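Local coordinates for Beta/gama crystallin family protein (Methanosarcina acetivorans, PDB 3HZ2) that binds two calcium ions in a single betagamma-crystallin domain built from paired Greek key motifs, at residues Val5-His10 and Trp45-Tyr50; Asp33-Ile38 and Ser79-Ile84; Ser66-Glu69 and Pro74-Ser77. All coordinates share one frame; numbering follows the deposited sequence.

Interaction 1: Val5-His10 and Trp45-Tyr50; sequences VIVYEH and WRFYEY. With CA (calcium ion), chain E; CA (calcium ion), chain F.
Val5 presses a methyl into the broad face of Trp45, the most intimate fit of this contact. Its CG1 lies 3.5 Å from the centroid of the six-membered ring and only 10° off the ring normal, a CH-pi contact over the face. The branched CB follows, 3.8 Å from Trp45 CE2, so the valine is a blunt knob against a flat wall. With chi1 at 60°, CG1 sits between the backbone N and the carbonyl carbon, while CG2 is turned the other way, to Phe47. There it meets the rim of the ring, 4.0 Å from Phe47 CZ. Val7 CG1 approaches the same edge at a looser 4.2 Å from Phe47 CE2. Thus one ring offers its face and the other its edge to two small beta-branched residues, which suit strands and add compact bulk. An alanine in place of Trp45 would probably open a gap beneath Val5 CG1 and rob that methyl of its aromatic bed. Phe81 also touches Val5, Val7 and Trp45, closing the packing from strand 80-83. The axes of strands 5-8 and 45-48 run 10.3 Å apart at an angle of 31°, and no hydrogen bond joins them: side chains alone bridge the gap. Beyond the strands, the carbonyl oxygens of Glu9 and Glu49 each bind a different calcium ion, 2.5 Å from Glu9 O and 2.4 Å from Glu49 O. Two sheets packed face to face over an apolar core, with calcium bound at one end, are characteristic of the betagamma-crystallin domain.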
ATOM      1  N   VAL A   5       0.341  -5.546   6.173  1.00 10.28           N
ATOM      2  CA  VAL A   5       0.342  -4.130   5.831  1.00  9.31           C
ATOM      3  C   VAL A   5      -1.088  -3.621   5.809  1.00 10.16           C
ATOM      4  O   VAL A   5      -1.994  -4.319   5.357  1.00 10.90           O
ATOM      5  CB  VAL A   5       0.997  -3.883   4.438  1.00 10.82           C
ATOM      6  CG1 VAL A   5       0.230  -4.626   3.347  1.00  8.43           C
ATOM      7  CG2 VAL A   5       1.036  -2.391   4.136  1.00  8.91           C
ATOM      8  N   ILE A   6      -1.292  -2.414   6.329  1.00  9.78           N
ATOM      9  CA  ILE A   6      -2.614  -1.811   6.326  1.00  8.85           C
ATOM     10  C   ILE A   6      -2.542  -0.553   5.468  1.00  9.36           C
ATOM     11  O   ILE A   6      -1.676   0.303   5.665  1.00  8.88           O
ATOM     12  CB  ILE A   6      -3.086  -1.432   7.750  1.00  9.59           C
ATOM     13  CG1 ILE A   6      -2.889  -2.616   8.702  1.00 10.27           C
ATOM     14  CG2 ILE A   6      -4.570  -1.058   7.714  1.00  8.71           C
ATOM     15  CD1 ILE A   6      -3.366  -2.357  10.118  1.00 12.41           C
ATOM     16  N   VAL A   7      -3.440  -0.461   4.497  1.00  9.42           N
ATOM     17  CA  VAL A   7      -3.480   0.684   3.600  1.00  8.64           C
ATOM     18  C   VAL A   7      -4.715   1.516   3.918  1.00  8.59           C
ATOM     19  O   VAL A   7      -5.754   0.979   4.306  1.00  7.51           O
ATOM     20  CB  VAL A   7      -3.515   0.233   2.124  1.00  9.17           C
ATOM     21  CG1 VAL A   7      -2.200  -0.452   1.769  1.00  8.25           C
ATOM     22  CG2 VAL A   7      -4.687  -0.723   1.891  1.00 10.17           C
ATOM     23  N   TYR A   8      -4.599   2.829   3.754  1.00  9.25           N
ATOM     24  CA  TYR A   8      -5.708   3.722   4.062  1.00  8.20           C
ATOM     25  C   TYR A   8      -6.055   4.680   2.941  1.00  8.92           C
ATOM     26  O   TYR A   8      -5.185   5.130   2.192  1.00  5.85           O
ATOM     27  CB  TYR A   8      -5.396   4.535   5.314  1.00  8.47           C
ATOM     28  CG  TYR A   8      -5.020   3.703   6.512  1.00  9.31           C
ATOM     29  CD1 TYR A   8      -3.747   3.142   6.625  1.00  8.99           C
ATOM     30  CD2 TYR A   8      -5.930   3.491   7.546  1.00  8.67           C
ATOM     31  CE1 TYR A   8      -3.388   2.393   7.741  1.00 10.37           C
ATOM     32  CE2 TYR A   8      -5.581   2.744   8.669  1.00 12.10           C
ATOM     33  CZ  TYR A   8      -4.310   2.200   8.761  1.00 11.05           C
ATOM     34  OH  TYR A   8      -3.958   1.475   9.880  1.00 10.65           O
ATOM     35  N   GLU A   9      -7.342   5.002   2.859  1.00  9.16           N
ATOM     36  CA  GLU A   9      -7.863   5.907   1.850  1.00  9.60           C
ATOM     37  C   GLU A   9      -7.317   7.328   1.989  1.00 10.01           C
ATOM     38  O   GLU A   9      -6.885   7.915   1.015  1.00  8.38           O
ATOM     39  CB  GLU A   9      -9.394   5.933   1.927  1.00  9.94           C
ATOM     40  CG  GLU A   9     -10.062   6.775   0.850  1.00 12.41           C
ATOM     41  CD  GLU A   9     -11.577   6.783   0.972  1.00 13.03           C
ATOM     42  OE1 GLU A   9     -12.238   7.377   0.097  1.00 14.94           O
ATOM     43  OE2 GLU A   9     -12.107   6.201   1.943  1.00 11.31           O
ATOM     44  N   HIS A  10      -7.324   7.887   3.193  1.00  9.36           N
ATOM     45  CA  HIS A  10      -6.837   9.253   3.366  1.00  9.60           C
ATOM     46  C   HIS A  10      -5.495   9.315   4.076  1.00  9.71           C
ATOM     47  O   HIS A  10      -5.064   8.344   4.705  1.00  9.48           O
ATOM     48  CB  HIS A  10      -7.840  10.090   4.171  1.00 10.80           C
ATOM     49  CG  HIS A  10      -9.255   9.987   3.690  1.00 13.42           C
ATOM     50  ND1 HIS A  10      -9.601  10.074   2.359  1.00 13.54           N
ATOM     51  CD2 HIS A  10     -10.416   9.839   4.373  1.00 13.46           C
ATOM     52  CE1 HIS A  10     -10.915   9.983   2.241  1.00 13.18           C
ATOM     53  NE2 HIS A  10     -11.433   9.841   3.448  1.00 13.60           N
ATOM     54  N   TRP A  45       6.985  -4.732   1.653  1.00  9.01           N
ATOM     55  CA  TRP A  45       5.963  -4.783   0.622  1.00  9.25           C
ATOM     56  C   TRP A  45       6.264  -3.886  -0.566  1.00  9.51           C
ATOM     57  O   TRP A  45       6.786  -2.779  -0.416  1.00 10.86           O
ATOM     58  CB  TRP A  45       4.607  -4.393   1.209  1.00  9.81           C
ATOM     59  CG  TRP A  45       4.091  -5.355   2.237  1.00  9.65           C
ATOM     60  CD1 TRP A  45       4.518  -5.490   3.526  1.00  9.27           C
ATOM     61  CD2 TRP A  45       3.047  -6.314   2.057  1.00  9.20           C
ATOM     62  NE1 TRP A  45       3.800  -6.477   4.163  1.00  8.23           N
ATOM     63  CE2 TRP A  45       2.889  -6.998   3.283  1.00  9.16           C
ATOM     64  CE3 TRP A  45       2.224  -6.663   0.974  1.00  8.61           C
ATOM     65  CZ2 TRP A  45       1.940  -8.011   3.459  1.00  9.61           C
ATOM     66  CZ3 TRP A  45       1.283  -7.671   1.148  1.00 10.23           C
ATOM     67  CH2 TRP A  45       1.149  -8.334   2.385  1.00  8.90           C
ATOM     68  N   ARG A  46       5.919  -4.377  -1.749  1.00  9.29           N
ATOM     69  CA  ARG A  46       6.125  -3.643  -2.988  1.00  9.67           C
ATOM     70  C   ARG A  46       4.791  -3.142  -3.520  1.00  9.08           C
ATOM     71  O   ARG A  46       3.842  -3.916  -3.663  1.00 10.38           O
ATOM     72  CB  ARG A  46       6.787  -4.549  -4.025  1.00  9.58           C
ATOM     73  CG  ARG A  46       6.890  -3.930  -5.403  1.00 10.90           C
ATOM     74  CD  ARG A  46       7.797  -4.764  -6.291  1.00 11.42           C
ATOM     75  NE  ARG A  46       9.165  -4.782  -5.786  1.00 13.74           N
ATOM     76  CZ  ARG A  46      10.171  -5.396  -6.396  1.00 16.24           C
ATOM     77  NH1 ARG A  46       9.953  -6.041  -7.532  1.00 16.73           N
ATOM     78  NH2 ARG A  46      11.393  -5.356  -5.880  1.00 14.64           N
ATOM     79  N   PHE A  47       4.725  -1.846  -3.813  1.00  9.12           N
ATOM     80  CA  PHE A  47       3.505  -1.239  -4.326  1.00  8.21           C
ATOM     81  C   PHE A  47       3.684  -0.842  -5.786  1.00  8.85           C
ATOM     82  O   PHE A  47       4.651  -0.175  -6.140  1.00 10.81           O
ATOM     83  CB  PHE A  47       3.132  -0.022  -3.472  1.00  9.22           C
ATOM     84  CG  PHE A  47       2.931  -0.357  -2.021  1.00  9.21           C
ATOM     85  CD1 PHE A  47       4.022  -0.498  -1.168  1.00  8.84           C
ATOM     86  CD2 PHE A  47       1.654  -0.605  -1.523  1.00  8.89           C
ATOM     87  CE1 PHE A  47       3.847  -0.885   0.164  1.00  9.31           C
ATOM     88  CE2 PHE A  47       1.467  -0.994  -0.197  1.00  9.83           C
ATOM     89  CZ  PHE A  47       2.567  -1.136   0.648  1.00  9.60           C
ATOM     90  N   TYR A  48       2.742  -1.269  -6.622  1.00  9.45           N
ATOM     91  CA  TYR A  48       2.774  -1.005  -8.058  1.00  8.56           C
ATOM     92  C   TYR A  48       1.745   0.029  -8.476  1.00  9.79           C
ATOM     93  O   TYR A  48       0.678   0.138  -7.871  1.00  9.93           O
ATOM     94  CB  TYR A  48       2.507  -2.297  -8.828  1.00  8.45           C
ATOM     95  CG  TYR A  48       3.662  -3.268  -8.847  1.00  9.50           C
ATOM     96  CD1 TYR A  48       4.633  -3.203  -9.846  1.00  8.59           C
ATOM     97  CD2 TYR A  48       3.772  -4.274  -7.886  1.00  9.12           C
ATOM     98  CE1 TYR A  48       5.683  -4.125  -9.893  1.00  8.19           C
ATOM     99  CE2 TYR A  48       4.815  -5.196  -7.925  1.00 10.73           C
ATOM    100  CZ  TYR A  48       5.762  -5.117  -8.932  1.00  8.59           C
ATOM    101  OH  TYR A  48       6.782  -6.044  -8.982  1.00 13.14           O
ATOM    102  N   GLU A  49       2.050   0.778  -9.529  1.00  9.06           N
ATOM    103  CA  GLU A  49       1.111   1.788  -9.973  1.00 10.67           C
ATOM    104  C   GLU A  49      -0.014   1.216 -10.832  1.00  9.71           C
ATOM    105  O   GLU A  49      -0.996   1.884 -11.069  1.00 10.25           O
ATOM    106  CB  GLU A  49       1.841   2.908 -10.724  1.00 12.58           C
ATOM    107  CG  GLU A  49       2.319   2.553 -12.108  1.00 15.54           C
ATOM    108  CD  GLU A  49       3.055   3.705 -12.765  1.00 14.88           C
ATOM    109  OE1 GLU A  49       2.520   4.833 -12.760  1.00 19.66           O
ATOM    110  OE2 GLU A  49       4.162   3.481 -13.287  1.00 17.76           O
ATOM    111  N   TYR A  50       0.109  -0.019 -11.299  1.00 10.05           N
ATOM    112  CA  TYR A  50      -0.955  -0.593 -12.124  1.00 10.61           C
ATOM    113  C   TYR A  50      -1.428  -1.907 -11.522  1.00 11.68           C
ATOM    114  O   TYR A  50      -0.689  -2.546 -10.778  1.00 11.53           O
ATOM    115  CB  TYR A  50      -0.447  -0.822 -13.551  1.00 13.94           C
ATOM    116  CG  TYR A  50      -0.048   0.449 -14.273  1.00 15.97           C
ATOM    117  CD1 TYR A  50       0.945   0.433 -15.254  1.00 17.91           C
ATOM    118  CD2 TYR A  50      -0.658   1.668 -13.975  1.00 17.33           C
ATOM    119  CE1 TYR A  50       1.321   1.598 -15.916  1.00 18.25           C
ATOM    120  CE2 TYR A  50      -0.290   2.840 -14.635  1.00 18.70           C
ATOM    121  CZ  TYR A  50       0.701   2.796 -15.602  1.00 19.23           C
ATOM    122  OH  TYR A  50       1.076   3.951 -16.248  1.00 23.30           O
TER
HETATM  123 CA    CA E 101      -6.660   9.161  -1.151  1.00  9.26          CA
HETATM  124 CA    CA F 102      -2.822   3.395 -10.501  1.00 14.17          CA
HETATM  125  O   HOH W   1      -8.344  10.758   0.190  1.00 16.06           O
HETATM  126  O   HOH W   2      -5.773  11.683  -1.359  1.00 13.92           O
HETATM  127  O   HOH W   3      -8.851   8.883  -2.474  1.00  8.33           O
HETATM  128  O   HOH W   4      -2.593   5.974 -11.468  1.00 41.42           O
HETATM  129  O   HOH W   5      -4.231   2.692 -12.792  1.00 21.95           O

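Interaction 2: Asp33-Ile38 and Ser79-Ile84; sequences DKISSI and SSFRQI. With CA (calcium ion), chain F; CA (calcium ion), chain E.
Ser79 OG is held by two partners at once: it binds a calcium ion at 2.6 Å and is hydrogen-bonded to Asn32 OD1. Asp33 OD1, 2.5 Å from the same metal, is its fellow ligand; Asp33 OD1 and Ser79 OG stand 3.1 Å apart because they share the ion, not through a hydrogen bond. Asp33 coordinates through one oxygen, its OD2 lying 3.9 Å from the metal, and its negative charge would help offset that of calcium. Ser79 CB carries OG anti to the carbonyl carbon (chi1 -72°), which brings the hydroxyl to the ion; a serine suits the place because its short arm puts an oxygen there with little bulk. Glu49 O, Ser77 O and two waters complete the shell. Paired sites of this kind, in which each Greek key lends ligands to both ions, are the calcium-binding motif of the betagamma-crystallin superfamily. Segment 33-38 serves the other ion too, through Lys34 O and Ser36 OG, each 2.5 Å from it, a backbone carbonyl and a side-chain hydroxyl two residues apart. Between the metals and the core, Ile35 reaches inward. An isoleucine suits this spot, since its long CG1 branch spans to strand 80-83. Phe81, with CG between its backbone N and carbonyl carbon (chi1 57°), turns its ring into the core, where Gln24 also touches it. There Ile35 CD1 ends 4.1 Å from Phe81 CE2, the two side chains crossing at about a right angle.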
ATOM      1  N   ASP A  33      -6.322   3.086  -6.657  1.00 11.29           N
ATOM      2  CA  ASP A  33      -6.169   4.506  -6.947  1.00 11.72           C
ATOM      3  C   ASP A  33      -6.727   5.414  -5.862  1.00 11.49           C
ATOM      4  O   ASP A  33      -7.268   6.481  -6.157  1.00 10.77           O
ATOM      5  CB  ASP A  33      -6.818   4.845  -8.288  1.00 13.65           C
ATOM      6  CG  ASP A  33      -6.052   4.265  -9.440  1.00 16.29           C
ATOM      7  OD1 ASP A  33      -4.836   4.094  -9.255  1.00 12.04           O
ATOM      8  OD2 ASP A  33      -6.637   3.991 -10.508  1.00 20.39           O
ATOM      9  N   LYS A  34      -6.580   4.992  -4.609  1.00 10.77           N
ATOM     10  CA  LYS A  34      -7.064   5.773  -3.474  1.00 11.02           C
ATOM     11  C   LYS A  34      -6.098   5.813  -2.288  1.00  9.92           C
ATOM     12  O   LYS A  34      -6.190   6.701  -1.451  1.00  8.22           O
ATOM     13  CB  LYS A  34      -8.387   5.209  -2.950  1.00 12.38           C
ATOM     14  CG  LYS A  34      -9.529   5.155  -3.930  1.00 13.93           C
ATOM     15  CD  LYS A  34     -10.770   4.668  -3.196  1.00 14.79           C
ATOM     16  CE  LYS A  34     -11.908   4.351  -4.132  1.00 16.45           C
ATOM     17  NZ  LYS A  34     -13.068   3.829  -3.362  1.00 21.37           N
ATOM     18  N   ILE A  35      -5.184   4.855  -2.195  1.00  9.36           N
ATOM     19  CA  ILE A  35      -4.276   4.807  -1.048  1.00  7.89           C
ATOM     20  C   ILE A  35      -3.417   6.053  -0.831  1.00  9.49           C
ATOM     21  O   ILE A  35      -2.697   6.492  -1.729  1.00 11.22           O
ATOM     22  CB  ILE A  35      -3.380   3.556  -1.122  1.00  7.98           C
ATOM     23  CG1 ILE A  35      -4.260   2.303  -1.067  1.00  8.80           C
ATOM     24  CG2 ILE A  35      -2.385   3.557   0.035  1.00  7.91           C
ATOM     25  CD1 ILE A  35      -3.542   1.012  -1.413  1.00  7.30           C
ATOM     26  N   SER A  36      -3.497   6.604   0.384  1.00  7.49           N
ATOM     27  CA  SER A  36      -2.761   7.812   0.755  1.00  8.74           C
ATOM     28  C   SER A  36      -1.873   7.691   1.986  1.00  7.67           C
ATOM     29  O   SER A  36      -1.039   8.559   2.242  1.00  8.69           O
ATOM     30  CB  SER A  36      -3.733   8.960   0.961  1.00  8.28           C
ATOM     31  OG  SER A  36      -4.351   9.274  -0.263  1.00  8.43           O
ATOM     32  N   SER A  37      -2.076   6.639   2.767  1.00  9.21           N
ATOM     33  CA  SER A  37      -1.245   6.404   3.941  1.00  9.04           C
ATOM     34  C   SER A  37      -1.118   4.896   4.101  1.00  8.73           C
ATOM     35  O   SER A  37      -1.995   4.141   3.674  1.00  8.82           O
ATOM     36  CB  SER A  37      -1.839   7.071   5.195  1.00  9.51           C
ATOM     37  OG  SER A  37      -3.157   6.643   5.462  1.00 11.15           O
ATOM     38  N   ILE A  38      -0.016   4.456   4.696  1.00  8.54           N
ATOM     39  CA  ILE A  38       0.242   3.032   4.843  1.00  7.68           C
ATOM     40  C   ILE A  38       0.956   2.698   6.147  1.00  8.34           C
ATOM     41  O   ILE A  38       1.749   3.490   6.652  1.00  7.81           O
ATOM     42  CB  ILE A  38       1.147   2.523   3.688  1.00  9.22           C
ATOM     43  CG1 ILE A  38       0.496   2.815   2.334  1.00  8.09           C
ATOM     44  CG2 ILE A  38       1.426   1.029   3.854  1.00  8.79           C
ATOM     45  CD1 ILE A  38       1.420   2.583   1.144  1.00  8.63           C
ATOM     46  N   SER A  79      -2.155   0.564  -7.313  1.00  9.62           N
ATOM     47  CA  SER A  79      -3.186  -0.299  -7.884  1.00  8.28           C
ATOM     48  C   SER A  79      -3.002  -1.775  -7.567  1.00  8.03           C
ATOM     49  O   SER A  79      -3.859  -2.595  -7.888  1.00 10.01           O
ATOM     50  CB  SER A  79      -3.265  -0.104  -9.396  1.00  9.94           C
ATOM     51  OG  SER A  79      -3.847   1.150  -9.687  1.00 10.63           O
ATOM     52  N   SER A  80      -1.879  -2.112  -6.945  1.00  8.22           N
ATOM     53  CA  SER A  80      -1.608  -3.488  -6.551  1.00  7.20           C
ATOM     54  C   SER A  80      -0.374  -3.512  -5.672  1.00  7.48           C
ATOM     55  O   SER A  80       0.454  -2.605  -5.725  1.00  7.81           O
ATOM     56  CB  SER A  80      -1.401  -4.396  -7.778  1.00  5.12           C
ATOM     57  OG  SER A  80      -0.268  -4.011  -8.541  1.00  7.75           O
ATOM     58  N   PHE A  81      -0.269  -4.528  -4.829  1.00  7.24           N
ATOM     59  CA  PHE A  81       0.894  -4.652  -3.966  1.00  8.62           C
ATOM     60  C   PHE A  81       1.054  -6.079  -3.481  1.00  9.30           C
ATOM     61  O   PHE A  81       0.077  -6.819  -3.355  1.00 10.11           O
ATOM     62  CB  PHE A  81       0.828  -3.655  -2.787  1.00  8.75           C
ATOM     63  CG  PHE A  81      -0.403  -3.776  -1.920  1.00 10.33           C
ATOM     64  CD1 PHE A  81      -0.474  -4.727  -0.903  1.00  9.28           C
ATOM     65  CD2 PHE A  81      -1.477  -2.908  -2.098  1.00  8.93           C
ATOM     66  CE1 PHE A  81      -1.594  -4.808  -0.077  1.00 10.51           C
ATOM     67  CE2 PHE A  81      -2.601  -2.980  -1.279  1.00 11.15           C
ATOM     68  CZ  PHE A  81      -2.660  -3.931  -0.268  1.00 10.81           C
ATOM     69  N   ARG A  82       2.300  -6.470  -3.243  1.00 10.14           N
ATOM     70  CA  ARG A  82       2.592  -7.815  -2.783  1.00 12.23           C
ATOM     71  C   ARG A  82       3.842  -7.845  -1.931  1.00 13.22           C
ATOM     72  O   ARG A  82       4.649  -6.912  -1.937  1.00 12.59           O
ATOM     73  CB  ARG A  82       2.763  -8.759  -3.976  1.00 12.66           C
ATOM     74  CG  ARG A  82       3.885  -8.372  -4.924  1.00 15.18           C
ATOM     75  CD  ARG A  82       3.974  -9.366  -6.073  1.00 19.65           C
ATOM     76  NE  ARG A  82       4.808  -8.876  -7.168  1.00 22.28           N
ATOM     77  CZ  ARG A  82       4.928  -9.486  -8.345  1.00 23.39           C
ATOM     78  NH1 ARG A  82       4.266 -10.614  -8.579  1.00 23.58           N
ATOM     79  NH2 ARG A  82       5.699  -8.966  -9.292  1.00 20.51           N
ATOM     80  N   GLN A  83       3.994  -8.940  -1.200  1.00 15.16           N
ATOM     81  CA  GLN A  83       5.131  -9.136  -0.321  1.00 16.76           C
ATOM     82  C   GLN A  83       6.371  -9.504  -1.131  1.00 17.29           C
ATOM     83  O   GLN A  83       6.275 -10.170  -2.163  1.00 16.69           O
ATOM     84  CB  GLN A  83       4.812 -10.259   0.664  1.00 17.41           C
ATOM     85  CG  GLN A  83       5.715 -10.311   1.875  1.00 20.73           C
ATOM     86  CD  GLN A  83       5.513 -11.582   2.673  1.00 21.71           C
ATOM     87  OE1 GLN A  83       4.385 -12.063   2.823  1.00 19.90           O
ATOM     88  NE2 GLN A  83       6.603 -12.130   3.199  1.00 21.88           N
ATOM     89  N   ILE A  84       7.537  -9.065  -0.665  1.00 18.27           N
ATOM     90  CA  ILE A  84       8.790  -9.382  -1.343  1.00 19.74           C
ATOM     91  C   ILE A  84       9.885  -9.710  -0.335  1.00 21.40           C
ATOM     92  O   ILE A  84       9.644  -9.524   0.879  1.00 21.53           O
ATOM     93  CB  ILE A  84       9.274  -8.217  -2.233  1.00 19.29           C
ATOM     94  CG1 ILE A  84       9.424  -6.944  -1.399  1.00 19.42           C
ATOM     95  CG2 ILE A  84       8.302  -8.012  -3.388  1.00 20.94           C
ATOM     96  CD1 ILE A  84       9.996  -5.775  -2.176  1.00 20.65           C
ATOM     97  OXT ILE A  84      10.972 -10.144  -0.773  1.00 22.49           O
TER
HETATM   98 CA    CA F 102      -2.822   3.395 -10.501  1.00 14.17          CA
HETATM   99 CA    CA E 101      -6.660   9.161  -1.151  1.00  9.26          CA
HETATM  100  O   HOH W   2      -5.773  11.683  -1.359  1.00 13.92           O
HETATM  101  O   HOH W   3      -8.851   8.883  -2.474  1.00  8.33           O
HETATM  102  O   HOH W   1      -8.344  10.758   0.190  1.00 16.06           O
HETATM  103  O   HOH W   4      -2.593   5.974 -11.468  1.00 41.42           O
HETATM  104  O   HOH W   5      -4.231   2.692 -12.792  1.00 21.95           O

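Interaction 3: Ser66-Glu69 and Pro74-Ser77; sequences SSVE and PDNS. With CA (calcium ion), chain E; CA (calcium ion), chain F.
Val68 and Asp75 make the closely packed side of this contact, crossing at about a right angle. Val68 CG2 lies 3.9 Å from Asp75 CA and just as far from Asp75 OD1, and also rests near the carbonyl oxygen of Pro74. A compact, branched valine suits this buried place, where Ile35 and Ile73 also touch it. Asp75 has CG anti to its own backbone N (chi1 -168°), carrying the carboxylate towards the calcium site: OD1 is hydrogen-bonded to Ser36 OG, and OD2 accepts a 2.5 Å bond from a calcium-bound water. Asp75 is thus a second-shell residue, steadying ligands without binding the metal. This belongs to the calcium-binding loop of the second Greek key, whose type II turn from Pro74 to Ser77 places Asn76 OD1 2.4 Å from one calcium and Ser77 O 2.5 Å from the other. On the looser, exposed side lies Glu69, a long charged residue suited to the surface, its CG and OE2 lying along Asp75. Its OE2 meets only carbon across the contact, 3.8 Å from Asp75 CB. The two carboxylates are nearly parallel, 16° apart. Glu69 OE2 stays 4.8 Å from Asp75 OD2, and their like charges would probably disfavour a closer approach.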
ATOM      1  N   SER A  66       2.428   8.315   7.081  1.00  8.90           N
ATOM      2  CA  SER A  66       1.219   9.128   7.176  1.00  9.80           C
ATOM      3  C   SER A  66       0.791   9.690   5.827  1.00 10.58           C
ATOM      4  O   SER A  66      -0.361  10.079   5.642  1.00  8.15           O
ATOM      5  CB  SER A  66       1.434  10.266   8.176  1.00 11.28           C
ATOM      6  OG  SER A  66       2.545  11.062   7.808  1.00 12.30           O
ATOM      7  N   SER A  67       1.735   9.740   4.894  1.00 11.06           N
ATOM      8  CA  SER A  67       1.483  10.215   3.538  1.00 13.54           C
ATOM      9  C   SER A  67       2.338   9.359   2.604  1.00 12.19           C
ATOM     10  O   SER A  67       3.548   9.276   2.784  1.00 12.62           O
ATOM     11  CB  SER A  67       1.890  11.681   3.393  1.00 15.78           C
ATOM     12  OG  SER A  67       1.858  12.071   2.030  1.00 20.25           O
ATOM     13  N   VAL A  68       1.719   8.720   1.617  1.00 12.59           N
ATOM     14  CA  VAL A  68       2.480   7.876   0.695  1.00 14.64           C
ATOM     15  C   VAL A  68       3.585   8.656  -0.010  1.00 15.26           C
ATOM     16  O   VAL A  68       4.621   8.101  -0.365  1.00 15.43           O
ATOM     17  CB  VAL A  68       1.570   7.224  -0.374  1.00 14.87           C
ATOM     18  CG1 VAL A  68       0.681   6.174   0.275  1.00 14.49           C
ATOM     19  CG2 VAL A  68       0.724   8.279  -1.058  1.00 16.44           C
ATOM     20  N   GLU A  69       3.371   9.949  -0.205  1.00 16.75           N
ATOM     21  CA  GLU A  69       4.381  10.752  -0.871  1.00 19.23           C
ATOM     22  C   GLU A  69       5.685  10.801  -0.088  1.00 20.26           C
ATOM     23  O   GLU A  69       6.744  11.055  -0.659  1.00 19.36           O
ATOM     24  CB  GLU A  69       3.839  12.150  -1.134  1.00 20.48           C
ATOM     25  CG  GLU A  69       2.686  12.120  -2.123  1.00 21.91           C
ATOM     26  CD  GLU A  69       2.126  13.483  -2.406  1.00 25.00           C
ATOM     27  OE1 GLU A  69       2.841  14.311  -3.014  1.00 24.91           O
ATOM     28  OE2 GLU A  69       0.966  13.724  -2.011  1.00 26.16           O
ATOM     29  N   PRO A  74       3.277   8.505  -5.595  1.00 13.10           N
ATOM     30  CA  PRO A  74       2.288   9.533  -5.930  1.00 13.45           C
ATOM     31  C   PRO A  74       0.959   9.203  -5.248  1.00 11.88           C
ATOM     32  O   PRO A  74       0.592   8.035  -5.119  1.00 12.23           O
ATOM     33  CB  PRO A  74       2.213   9.462  -7.457  1.00 14.67           C
ATOM     34  CG  PRO A  74       2.622   8.044  -7.766  1.00 17.15           C
ATOM     35  CD  PRO A  74       3.748   7.801  -6.801  1.00 14.85           C
ATOM     36  N   ASP A  75       0.241  10.226  -4.808  1.00 10.80           N
ATOM     37  CA  ASP A  75      -1.025  10.008  -4.118  1.00 11.54           C
ATOM     38  C   ASP A  75      -2.102   9.425  -5.033  1.00 11.32           C
ATOM     39  O   ASP A  75      -2.140   9.722  -6.225  1.00 11.78           O
ATOM     40  CB  ASP A  75      -1.507  11.324  -3.499  1.00 11.87           C
ATOM     41  CG  ASP A  75      -2.645  11.122  -2.523  1.00 11.77           C
ATOM     42  OD1 ASP A  75      -2.641  10.087  -1.824  1.00  9.33           O
ATOM     43  OD2 ASP A  75      -3.528  12.000  -2.444  1.00 12.63           O
ATOM     44  N   ASN A  76      -2.963   8.579  -4.467  1.00  9.64           N
ATOM     45  CA  ASN A  76      -4.058   7.953  -5.213  1.00  9.63           C
ATOM     46  C   ASN A  76      -3.603   7.228  -6.469  1.00  9.20           C
ATOM     47  O   ASN A  76      -4.283   7.279  -7.495  1.00  8.33           O
ATOM     48  CB  ASN A  76      -5.096   9.008  -5.613  1.00  8.49           C
ATOM     49  CG  ASN A  76      -5.683   9.706  -4.424  1.00  8.32           C
ATOM     50  OD1 ASN A  76      -5.647   9.169  -3.333  1.00  5.99           O
ATOM     51  ND2 ASN A  76      -6.238  10.896  -4.623  1.00  6.26           N
ATOM     52  N   SER A  77      -2.472   6.537  -6.394  1.00  9.14           N
ATOM     53  CA  SER A  77      -1.960   5.858  -7.575  1.00 10.44           C
ATOM     54  C   SER A  77      -1.670   4.370  -7.420  1.00 10.46           C
ATOM     55  O   SER A  77      -1.477   3.681  -8.408  1.00 10.39           O
ATOM     56  CB  SER A  77      -0.693   6.556  -8.055  1.00 12.62           C
ATOM     57  OG  SER A  77       0.343   6.397  -7.104  1.00 17.92           O
TER
HETATM   58 CA    CA E 101      -6.660   9.161  -1.151  1.00  9.26          CA
HETATM   59 CA    CA F 102      -2.822   3.395 -10.501  1.00 14.17          CA
HETATM   60  O   HOH W   2      -5.773  11.683  -1.359  1.00 13.92           O
HETATM   61  O   HOH W   3      -8.851   8.883  -2.474  1.00  8.33           O
HETATM   62  O   HOH W   1      -8.344  10.758   0.190  1.00 16.06           O
HETATM   63  O   HOH W   4      -2.593   5.974 -11.468  1.00 41.42           O
HETATM   64  O   HOH W   5      -4.231   2.692 -12.792  1.00 21.95           O

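From the N terminus, segment 5-10 takes up most of strand 4-8 and the corner after it, and interaction 1 closes when the chain reaches 45-50, facing the first sheet with the second. Before that, 33-38 has passed alongside strand 4-8, and its partner 79-84 comes only at the C terminus, so interactions 1 and 2 cross along the chain. Ser37 OG to His10 O and Ser80 OG to Tyr50 O join their segments directly. Interaction 3, nested within the long loop closed by interaction 2, closes the short loop between 69 and 74 in the connection from strand 63-65 to strand 80-83. All three contacts share both calcium ions, which tie the two Greek keys together.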